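Local coordinates for protein oxidized polyvinyl alcohol hydrolase (Sphingopyxis, PDB 3WLA) that hydrolyses beta-diketones such as 4,6-nonanedione, as well as oxidized polyvinyl alcohol in the second step of polyvinyl alcohol degradation, at residues I235-G240 against A281-M286; H276-A281 against G329-H334. All blocks are in the same frame, centred on the assembly; numbering follows the deposited sequence.

Contact 1: residues I235-G240 against A281-M286; sequences ITVWGG and ATHGHM
Ala-281 N donates to Trp-238 O at 2.9 Å, nearly along the C=O axis, and so carries the parallel pairing of two neighbouring strands a step beyond Cys-279. The methyl CB of Ala-281 rests beside the same carbonyl, 3.7 Å from Trp-238 O. From here the chain turns across the end of its neighbour, and Gly-239 becomes the hub. The CB of Thr-282 points away from 235-240, while its CA comes to 3.4 Å from Gly-239 O in a C-H...O contact. His-283 then folds its ring back: with CG lodged between the backbone N and the carbonyl carbon (chi1 62°), CE1 reaches 3.7 Å from Gly-239 CA, an off-centre CH-pi contact, and Val-237 CG1 stands at the ring edge. Gly-284 closes the turn. Gly-284 N bonds Gly-239 O at 2.9 Å, the donor tilted 18° from the carbonyl plane, and Gly-284 O receives a nearly straight C-H...O approach from Gly-239 CA at 3.3 Å. A CB on Gly-239 would run into that oxygen, which illustrates how glycine lets two backbones meet directly. The next residue, His-285, bonds both Ser-162 and Asp-243, consistent with the Ser-His-Asp triad of an alpha/beta-hydrolase; the turn holding Gly-284 to Gly-239 immediately precedes this histidine, at the end of strand 232-238, where Gly-239 N also bonds Asp-243. This strand lies between strands 181-185 and 274-280, with Trp-238 packed on helix 257-269 and Val-237 on Phe-295 of helix 292-304.

Contact 2: residues H276-A281 against G329-H334; sequences HVACSA and GRFTDH
Ala-278 CB sits almost centrally over one face of the Phe-331 ring, 3.4 Å from its centroid, while His-334 CE1 lies over the opposite face toward the rim. The ring is thus held between a methyl group and an imidazole, with Cys-279 O at its edge, 3.4 Å from Phe-331 CE1. An alanine at Phe-331 would remove this filling and is likely to leave a gap beneath the Ala-278 methyl, with the His-334 imidazole freer to shift. Ser-280 OG donates to the syn side of Asp-333 OD2 at 2.5 Å, and Asp-333 OD1 accepts a hydrogen bond from His-334 ND1 at 2.6 Å, one carboxylate fixing both. With CG anti to its backbone N (chi1 -177°), His-276 carries its ring across to Gly-329 O: that oxygen lies in the ring plane, 2.8 Å from His-276 ND1, the donor above the carbonyl plane, while His-276 NE2 bonds Thr-236 OG1 of strand 232-238. Gly-329 N returns a bond to His-276 O at 2.9 Å. Strand 325-328, joined to 274-280 by the Cys-279–Cys-326 disulfide, is its antiparallel edge neighbour; 329-334 then doubles back roughly along 276-280, meeting helix 257-269 through Ser-265, Thr-261 and Gln-262.

The centres of contact 1 and contact 2 lie 10 Å apart, on neighbouring strands of one sheet, and both contain Ala-281. Direct bonds join them: Thr-236 OG1 is 2.7 Å from His-276 NE2, and Thr-236 N is 2.8 Å from Val-277 O. Packing adds to this: the Trp-238 and His-334 rings meet, and the methyl Thr-236 CG2 lies 3.6 Å from Phe-331 CE2. Contact 1 includes His-285, bonded to Ser-162 in the probable triad, while the His-283 side chain stays about 10 Å from that of the serine. Contact 2 lies nearer the other serine assigned by similarity to the charge relay: the side chains of His-276 and Ser-265 are about 3 Å apart.

Contact 1: residues I235-G240 against A281-M286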
loop_
_atom_site.group_PDB
_atom_site.type_symbol
_atom_site.label_atom_id
_atom_site.label_comp_id
_atom_site.label_asym_id
_atom_site.label_seq_id
_atom_site.Cartn_x
_atom_site.Cartn_y
_atom_site.Cartn_z
ATOM N N ILE A 235 -8.878 -1.514 2.537
ATOM C CA ILE A 235 -8.849 -1.880 3.947
ATOM C C ILE A 235 -7.662 -1.166 4.576
ATOM O O ILE A 235 -6.510 -1.512 4.295
ATOM C CB ILE A 235 -8.693 -3.407 4.137
ATOM C CG1 ILE A 235 -9.906 -4.133 3.538
ATOM C CG2 ILE A 235 -8.526 -3.733 5.598
ATOM C CD1 ILE A 235 -9.773 -5.595 3.485
ATOM N N THR A 236 -7.922 -0.166 5.417
ATOM C CA THR A 236 -6.837 0.589 6.071
ATOM C C THR A 236 -6.634 -0.074 7.412
ATOM O O THR A 236 -7.614 -0.371 8.105
ATOM C CB THR A 236 -7.214 2.074 6.300
ATOM O OG1 THR A 236 -7.308 2.732 5.047
ATOM C CG2 THR A 236 -6.120 2.786 7.101
ATOM N N VAL A 237 -5.375 -0.337 7.783
ATOM C CA VAL A 237 -5.131 -0.985 9.057
ATOM C C VAL A 237 -4.260 -0.070 9.943
ATOM O O VAL A 237 -3.229 0.444 9.497
ATOM C CB VAL A 237 -4.446 -2.371 8.861
ATOM C CG1 VAL A 237 -4.081 -2.964 10.178
ATOM C CG2 VAL A 237 -5.343 -3.325 8.077
ATOM N N TRP A 238 -4.711 0.153 11.191
ATOM C CA TRP A 238 -4.003 0.936 12.186
ATOM C C TRP A 238 -3.592 -0.042 13.294
ATOM O O TRP A 238 -4.413 -0.882 13.721
ATOM C CB TRP A 238 -4.938 1.984 12.795
ATOM C CG TRP A 238 -4.368 2.739 13.944
ATOM C CD1 TRP A 238 -3.242 3.524 13.948
ATOM C CD2 TRP A 238 -5.007 2.948 15.218
ATOM N NE1 TRP A 238 -3.155 4.231 15.143
ATOM C CE2 TRP A 238 -4.219 3.895 15.934
ATOM C CE3 TRP A 238 -6.178 2.432 15.810
ATOM C CZ2 TRP A 238 -4.558 4.351 17.215
ATOM C CZ3 TRP A 238 -6.529 2.879 17.089
ATOM C CH2 TRP A 238 -5.713 3.836 17.776
ATOM N N GLY A 239 -2.366 0.075 13.803
ATOM C CA GLY A 239 -1.912 -0.889 14.828
ATOM C C GLY A 239 -2.109 -0.460 16.285
ATOM O O GLY A 239 -1.483 -1.023 17.200
ATOM N N GLY A 240 -2.926 0.575 16.503
ATOM C CA GLY A 240 -3.182 1.039 17.885
ATOM C C GLY A 240 -2.252 2.101 18.464
ATOM O O GLY A 240 -1.502 2.770 17.758
ATOM N N ALA A 281 -6.166 -2.663 15.115
ATOM C CA ALA A 281 -5.475 -3.841 15.673
ATOM C C ALA A 281 -4.625 -3.312 16.841
ATOM O O ALA A 281 -4.693 -2.134 17.160
ATOM C CB ALA A 281 -4.593 -4.507 14.543
ATOM N N THR A 282 -3.818 -4.161 17.476
ATOM C CA THR A 282 -3.037 -3.702 18.654
ATOM C C THR A 282 -1.545 -4.044 18.612
ATOM O O THR A 282 -0.834 -3.911 19.612
ATOM C CB THR A 282 -3.612 -4.350 19.931
ATOM O OG1 THR A 282 -3.558 -5.783 19.798
ATOM C CG2 THR A 282 -5.079 -3.968 20.085
ATOM N N HIS A 283 -1.055 -4.434 17.452
ATOM C CA HIS A 283 0.339 -4.811 17.341
ATOM C C HIS A 283 1.403 -3.737 17.187
ATOM O O HIS A 283 2.615 -4.055 17.081
ATOM C CB HIS A 283 0.448 -5.799 16.211
ATOM C CG HIS A 283 0.041 -5.214 14.916
ATOM N ND1 HIS A 283 -1.290 -5.000 14.588
ATOM C CD2 HIS A 283 0.781 -4.645 13.929
ATOM C CE1 HIS A 283 -1.343 -4.315 13.459
ATOM N NE2 HIS A 283 -0.103 -4.086 13.041
ATOM N N GLY A 284 1.007 -2.476 17.138
ATOM C CA GLY A 284 2.019 -1.450 17.006
ATOM C C GLY A 284 2.314 -1.211 15.518
ATOM O O GLY A 284 1.366 -1.278 14.658
ATOM N N HIS A 285 3.598 -0.982 15.180
ATOM C CA HIS A 285 3.980 -0.661 13.802
ATOM C C HIS A 285 4.851 -1.772 13.185
ATOM O O HIS A 285 6.083 -1.723 13.311
ATOM C CB HIS A 285 4.754 0.674 13.791
ATOM C CG HIS A 285 4.917 1.268 12.433
ATOM N ND1 HIS A 285 3.844 1.702 11.679
ATOM C CD2 HIS A 285 6.016 1.424 11.645
ATOM C CE1 HIS A 285 4.270 2.089 10.485
ATOM N NE2 HIS A 285 5.582 1.928 10.436
ATOM N N MET A 286 4.212 -2.742 12.536
ATOM C CA MET A 286 4.902 -3.867 11.887
ATOM C C MET A 286 3.792 -4.644 11.292
ATOM O O MET A 286 2.655 -4.290 11.493
ATOM C CB MET A 286 5.655 -4.718 12.919
ATOM C CG MET A 286 4.776 -5.278 14.020
ATOM S SD MET A 286 5.724 -6.145 15.359
ATOM C CE MET A 286 6.553 -4.770 15.991
#

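Contact 2: residues H276-A281 against G329-H334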
loop_
_atom_site.group_PDB
_atom_site.type_symbol
_atom_site.label_atom_id
_atom_site.label_comp_id
_atom_site.label_asym_id
_atom_site.label_seq_id
_atom_site.Cartn_x
_atom_site.Cartn_y
_atom_site.Cartn_z
ATOM N N HIS A 276 -14.592 1.507 1.814
ATOM C CA HIS A 276 -13.453 1.630 2.737
ATOM C C HIS A 276 -13.775 0.865 3.988
ATOM O O HIS A 276 -14.908 0.924 4.487
ATOM C CB HIS A 276 -13.156 3.113 3.091
ATOM C CG HIS A 276 -11.955 3.264 3.980
ATOM N ND1 HIS A 276 -12.052 3.282 5.355
ATOM C CD2 HIS A 276 -10.629 3.197 3.695
ATOM C CE1 HIS A 276 -10.832 3.202 5.879
ATOM N NE2 HIS A 276 -9.954 3.142 4.890
ATOM N N VAL A 277 -12.798 0.104 4.482
ATOM C CA VAL A 277 -12.941 -0.671 5.695
ATOM C C VAL A 277 -11.826 -0.193 6.640
ATOM O O VAL A 277 -10.631 -0.150 6.265
ATOM C CB VAL A 277 -12.809 -2.199 5.441
ATOM C CG1 VAL A 277 -12.887 -2.985 6.780
ATOM C CG2 VAL A 277 -13.920 -2.686 4.531
ATOM N N ALA A 278 -12.226 0.221 7.839
ATOM C CA ALA A 278 -11.293 0.711 8.848
ATOM C C ALA A 278 -11.071 -0.371 9.889
ATOM O O ALA A 278 -11.975 -0.679 10.664
ATOM C CB ALA A 278 -11.814 1.971 9.514
ATOM N N CYS A 279 -9.857 -0.930 9.902
ATOM C CA CYS A 279 -9.487 -1.997 10.819
ATOM C C CYS A 279 -8.514 -1.521 11.866
ATOM O O CYS A 279 -7.501 -0.892 11.547
ATOM C CB CYS A 279 -8.845 -3.183 10.092
ATOM S SG CYS A 279 -10.013 -4.235 9.159
ATOM N N SER A 280 -8.842 -1.818 13.123
ATOM C CA SER A 280 -8.024 -1.406 14.243
ATOM C C SER A 280 -7.469 -2.671 14.844
ATOM O O SER A 280 -8.185 -3.636 15.031
ATOM C CB SER A 280 -8.859 -0.619 15.267
ATOM O OG SER A 280 -9.319 0.598 14.681
ATOM N N ALA A 281 -6.166 -2.663 15.115
ATOM C CA ALA A 281 -5.475 -3.841 15.673
ATOM C C ALA A 281 -4.625 -3.312 16.841
ATOM O O ALA A 281 -4.693 -2.134 17.160
ATOM C CB ALA A 281 -4.593 -4.507 14.543
ATOM N N GLY A 329 -16.422 2.358 6.447
ATOM C CA GLY A 329 -16.325 3.796 6.654
ATOM C C GLY A 329 -15.042 4.334 7.311
ATOM O O GLY A 329 -14.008 3.627 7.323
ATOM N N ARG A 330 -15.098 5.553 7.871
ATOM C CA ARG A 330 -13.918 6.147 8.499
ATOM C C ARG A 330 -13.676 5.647 9.915
ATOM O O ARG A 330 -14.562 5.065 10.556
ATOM C CB ARG A 330 -14.041 7.668 8.530
ATOM C CG ARG A 330 -15.215 8.167 9.402
ATOM C CD ARG A 330 -15.329 9.701 9.469
ATOM N NE ARG A 330 -14.313 10.310 10.318
ATOM C CZ ARG A 330 -14.353 10.373 11.648
ATOM N NH1 ARG A 330 -15.390 9.856 12.308
ATOM N NH2 ARG A 330 -13.345 10.970 12.321
ATOM N N PHE A 331 -12.458 5.827 10.413
ATOM C CA PHE A 331 -12.214 5.409 11.788
ATOM C C PHE A 331 -13.018 6.319 12.766
ATOM O O PHE A 331 -13.086 7.528 12.579
ATOM C CB PHE A 331 -10.720 5.523 12.138
ATOM C CG PHE A 331 -9.882 4.409 11.566
ATOM C CD1 PHE A 331 -9.884 3.163 12.134
ATOM C CD2 PHE A 331 -9.087 4.629 10.435
ATOM C CE1 PHE A 331 -9.094 2.123 11.592
ATOM C CE2 PHE A 331 -8.303 3.620 9.882
ATOM C CZ PHE A 331 -8.299 2.350 10.461
ATOM N N THR A 332 -13.594 5.716 13.800
ATOM C CA THR A 332 -14.315 6.478 14.823
ATOM C C THR A 332 -13.582 6.247 16.141
ATOM O O THR A 332 -13.841 6.940 17.141
ATOM C CB THR A 332 -15.782 6.023 14.958
ATOM O OG1 THR A 332 -15.828 4.651 15.351
ATOM C CG2 THR A 332 -16.507 6.185 13.624
ATOM N N ASP A 333 -12.602 5.327 16.124
ATOM C CA ASP A 333 -11.842 5.045 17.340
ATOM C C ASP A 333 -10.476 5.730 17.540
ATOM O O ASP A 333 -9.776 5.426 18.515
ATOM C CB ASP A 333 -11.681 3.548 17.513
ATOM C CG ASP A 333 -10.619 2.941 16.539
ATOM O OD1 ASP A 333 -10.125 3.683 15.658
ATOM O OD2 ASP A 333 -10.334 1.728 16.678
ATOM N N HIS A 334 -10.081 6.646 16.658
ATOM C CA HIS A 334 -8.803 7.338 16.795
ATOM C C HIS A 334 -8.868 8.608 17.669
ATOM O O HIS A 334 -7.932 8.888 18.447
ATOM C CB HIS A 334 -8.247 7.714 15.418
ATOM C CG HIS A 334 -7.761 6.540 14.606
ATOM N ND1 HIS A 334 -8.283 5.273 14.739
ATOM C CD2 HIS A 334 -6.798 6.452 13.655
ATOM C CE1 HIS A 334 -7.660 4.448 13.909
ATOM N NE2 HIS A 334 -6.758 5.141 13.237
#